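Local atomic coordinates of telomerase reverse transcriptase (Candida tropicalis MYA-3404, PDB entry 6ZD1), a protein that probably extends chromosome ends as a reverse transcriptase, adding simple telomeric DNA repeats copied from a template within the telomerase RNA. Residues Ser482-Phe487 with Ser523-Lys528. Sequence-based numbering, arbitrary orientation.
Sequences SKEFKF and SNELQK
E484, in the last turn of helix 469-484, meets E525, L526 and K528 in the loop that follows helix 511-520, within the reverse transcriptase region and about 32 Å from the centre of the chain (centre to centre). The loop starts with S523, whose OG accepts a weak hydrogen bond from E525 N (3.5 Å). From N524 to Q527 the chain makes a type I beta turn, closed by Q527 N bonding N524 O at 3.1 Å. The carboxylate of E525 ends near that of E484, OE1 to OE1 4.3 Å, and both side chains also touch K520, which makes a cation-pi contact with F485. Next comes L526, the buried apolar partner: its CD2 lies 3.9 Å from E484 CG, the two side chains alongside and running counter to one another. In E484, chi1 (-72°) sets CG against this methyl, and chi2 (-67°) bends the carboxylate off the extended line. K528 completes the row, NZ 4.3 Å from E484 OE2, too far for a salt bridge. The stronger partner of OE2 is the Y529 hydroxyl, one residue on. No hydrogen bond joins the two segments themselves; the contact therefore combines one aliphatic touch with loose electrostatics, in which K528 might offset part of the repulsion between the two glutamates.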
ATOM      1  N   SER A 482     -15.650   7.116 -22.676  1.00 74.55           N
ATOM      2  CA  SER A 482     -15.453   7.190 -24.119  1.00 79.39           C
ATOM      3  C   SER A 482     -16.774   7.197 -24.878  1.00 76.36           C
ATOM      4  O   SER A 482     -16.880   7.846 -25.924  1.00 79.40           O
ATOM      5  CB  SER A 482     -14.584   6.021 -24.584  1.00 86.96           C
ATOM      6  OG  SER A 482     -14.457   5.999 -25.995  1.00 89.13           O
ATOM      7  N   LYS A 483     -17.789   6.499 -24.370  1.00 73.52           N
ATOM      8  CA  LYS A 483     -19.069   6.415 -25.060  1.00 78.55           C
ATOM      9  C   LYS A 483     -20.028   7.519 -24.648  1.00 81.89           C
ATOM     10  O   LYS A 483     -20.905   7.898 -25.433  1.00 83.18           O
ATOM     11  CB  LYS A 483     -19.738   5.061 -24.797  1.00 77.75           C
ATOM     12  CG  LYS A 483     -18.934   3.847 -25.241  1.00 97.27           C
ATOM     13  CD  LYS A 483     -19.759   2.566 -25.127  1.00 90.90           C
ATOM     14  CE  LYS A 483     -20.260   2.342 -23.706  1.00 93.51           C
ATOM     15  NZ  LYS A 483     -21.057   1.088 -23.576  1.00 95.70           N
ATOM     16  N   GLU A 484     -19.880   8.046 -23.436  1.00 86.81           N
ATOM     17  CA  GLU A 484     -20.845   8.987 -22.890  1.00 83.09           C
ATOM     18  C   GLU A 484     -20.488  10.445 -23.152  1.00 89.95           C
ATOM     19  O   GLU A 484     -21.394  11.279 -23.240  1.00103.03           O
ATOM     20  CB  GLU A 484     -21.003   8.742 -21.385  1.00 82.37           C
ATOM     21  CG  GLU A 484     -21.752   7.460 -21.031  1.00 83.21           C
ATOM     22  CD  GLU A 484     -23.214   7.492 -21.446  1.00 92.30           C
ATOM     23  OE1 GLU A 484     -23.778   8.601 -21.568  1.00101.14           O
ATOM     24  OE2 GLU A 484     -23.800   6.407 -21.647  1.00 88.78           O
ATOM     25  N   PHE A 485     -19.216  10.765 -23.361  1.00 84.91           N
ATOM     26  CA  PHE A 485     -18.756  12.146 -23.482  1.00 78.55           C
ATOM     27  C   PHE A 485     -18.265  12.438 -24.895  1.00 90.54           C
ATOM     28  O   PHE A 485     -17.253  13.114 -25.091  1.00 96.91           O
ATOM     29  CB  PHE A 485     -17.652  12.448 -22.474  1.00 83.51           C
ATOM     30  CG  PHE A 485     -18.132  12.546 -21.056  1.00 86.27           C
ATOM     31  CD1 PHE A 485     -18.663  13.730 -20.571  1.00 77.42           C
ATOM     32  CD2 PHE A 485     -18.044  11.459 -20.203  1.00 82.48           C
ATOM     33  CE1 PHE A 485     -19.104  13.825 -19.264  1.00 80.27           C
ATOM     34  CE2 PHE A 485     -18.481  11.546 -18.896  1.00 73.06           C
ATOM     35  CZ  PHE A 485     -19.012  12.731 -18.424  1.00 79.71           C
ATOM     36  N   LYS A 486     -18.989  11.915 -25.891  1.00 95.42           N
ATOM     37  CA  LYS A 486     -18.559  12.024 -27.282  1.00 92.45           C
ATOM     38  C   LYS A 486     -18.344  13.471 -27.706  1.00 97.44           C
ATOM     39  O   LYS A 486     -17.434  13.754 -28.493  1.00104.21           O
ATOM     40  CB  LYS A 486     -19.584  11.357 -28.200  1.00 81.47           C
ATOM     41  CG  LYS A 486     -19.720   9.858 -27.993  1.00 94.31           C
ATOM     42  CD  LYS A 486     -20.838   9.275 -28.849  1.00 96.16           C
ATOM     43  CE  LYS A 486     -20.956   7.770 -28.644  1.00 84.90           C
ATOM     44  NZ  LYS A 486     -22.106   7.191 -29.388  1.00 95.28           N
ATOM     45  N   PHE A 487     -19.131  14.404 -27.174  1.00 95.89           N
ATOM     46  CA  PHE A 487     -19.016  15.790 -27.610  1.00 96.21           C
ATOM     47  C   PHE A 487     -17.885  16.492 -26.874  1.00 96.22           C
ATOM     48  O   PHE A 487     -18.078  17.571 -26.306  1.00102.60           O
ATOM     49  CB  PHE A 487     -20.335  16.532 -27.361  1.00 98.32           C
ATOM     50  CG  PHE A 487     -20.904  16.308 -25.976  1.00 94.26           C
ATOM     51  CD1 PHE A 487     -20.550  17.130 -24.915  1.00 91.17           C
ATOM     52  CD2 PHE A 487     -21.797  15.275 -25.740  1.00103.39           C
ATOM     53  CE1 PHE A 487     -21.061  16.918 -23.650  1.00 94.07           C
ATOM     54  CE2 PHE A 487     -22.317  15.064 -24.475  1.00100.14           C
ATOM     55  CZ  PHE A 487     -21.948  15.888 -23.429  1.00 99.05           C
ATOM     56  N   SER A 523     -28.073  14.036 -14.784  1.00 85.50           N
ATOM     57  CA  SER A 523     -29.074  13.084 -15.240  1.00 83.67           C
ATOM     58  C   SER A 523     -28.785  11.724 -14.607  1.00 90.80           C
ATOM     59  O   SER A 523     -27.905  11.584 -13.754  1.00 83.31           O
ATOM     60  CB  SER A 523     -29.081  13.016 -16.765  1.00 87.37           C
ATOM     61  OG  SER A 523     -27.832  12.552 -17.258  1.00 79.93           O
ATOM     62  N   ASN A 524     -29.519  10.694 -15.025  1.00 81.84           N
ATOM     63  CA  ASN A 524     -29.284   9.341 -14.545  1.00 86.45           C
ATOM     64  C   ASN A 524     -28.575   8.491 -15.588  1.00 81.86           C
ATOM     65  O   ASN A 524     -28.550   7.261 -15.472  1.00 78.73           O
ATOM     66  CB  ASN A 524     -30.601   8.686 -14.130  1.00 87.56           C
ATOM     67  CG  ASN A 524     -31.598   8.610 -15.269  1.00 86.28           C
ATOM     68  OD1 ASN A 524     -31.495   9.345 -16.251  1.00 98.57           O
ATOM     69  ND2 ASN A 524     -32.579   7.723 -15.137  1.00 90.13           N
ATOM     70  N   GLU A 525     -27.972   9.129 -16.592  1.00 75.52           N
ATOM     71  CA  GLU A 525     -27.416   8.387 -17.713  1.00 80.80           C
ATOM     72  C   GLU A 525     -26.138   7.659 -17.345  1.00 72.72           C
ATOM     73  O   GLU A 525     -25.723   6.758 -18.078  1.00 78.73           O
ATOM     74  CB  GLU A 525     -27.143   9.326 -18.888  1.00 84.77           C
ATOM     75  CG  GLU A 525     -28.381   9.770 -19.631  1.00 93.06           C
ATOM     76  CD  GLU A 525     -28.049  10.660 -20.808  1.00 94.65           C
ATOM     77  OE1 GLU A 525     -27.008  11.350 -20.756  1.00 97.16           O
ATOM     78  OE2 GLU A 525     -28.822  10.660 -21.787  1.00111.66           O
ATOM     79  N   LEU A 526     -25.503   8.028 -16.241  1.00 76.28           N
ATOM     80  CA  LEU A 526     -24.318   7.313 -15.801  1.00 79.81           C
ATOM     81  C   LEU A 526     -24.635   6.196 -14.817  1.00 71.17           C
ATOM     82  O   LEU A 526     -23.755   5.377 -14.529  1.00 78.30           O
ATOM     83  CB  LEU A 526     -23.315   8.287 -15.177  1.00 65.57           C
ATOM     84  CG  LEU A 526     -22.811   9.379 -16.124  1.00 71.97           C
ATOM     85  CD1 LEU A 526     -21.733  10.228 -15.461  1.00 71.77           C
ATOM     86  CD2 LEU A 526     -22.299   8.768 -17.418  1.00 71.06           C
ATOM     87  N   GLN A 527     -25.872   6.119 -14.325  1.00 60.37           N
ATOM     88  CA  GLN A 527     -26.225   5.056 -13.394  1.00 75.53           C
ATOM     89  C   GLN A 527     -26.287   3.699 -14.077  1.00 67.65           C
ATOM     90  O   GLN A 527     -26.197   2.674 -13.395  1.00 64.46           O
ATOM     91  CB  GLN A 527     -27.561   5.370 -12.721  1.00 68.99           C
ATOM     92  CG  GLN A 527     -27.623   6.768 -12.130  1.00 65.25           C
ATOM     93  CD  GLN A 527     -28.951   7.066 -11.466  1.00 72.49           C
ATOM     94  OE1 GLN A 527     -29.796   6.185 -11.317  1.00 77.52           O
ATOM     95  NE2 GLN A 527     -29.144   8.317 -11.063  1.00 81.87           N
ATOM     96  N   LYS A 528     -26.422   3.676 -15.406  1.00 73.01           N
ATOM     97  CA  LYS A 528     -26.415   2.417 -16.145  1.00 63.27           C
ATOM     98  C   LYS A 528     -25.140   1.632 -15.876  1.00 71.09           C
ATOM     99  O   LYS A 528     -25.162   0.398 -15.808  1.00 64.27           O
ATOM    100  CB  LYS A 528     -26.558   2.690 -17.641  1.00 57.38           C
ATOM    101  CG  LYS A 528     -27.857   3.364 -18.026  1.00 76.28           C
ATOM    102  CD  LYS A 528     -27.849   3.754 -19.491  1.00 88.01           C
ATOM    103  CE  LYS A 528     -28.093   5.244 -19.651  1.00 92.91           C
ATOM    104  NZ  LYS A 528     -27.970   5.680 -21.066  1.00107.25           N
TER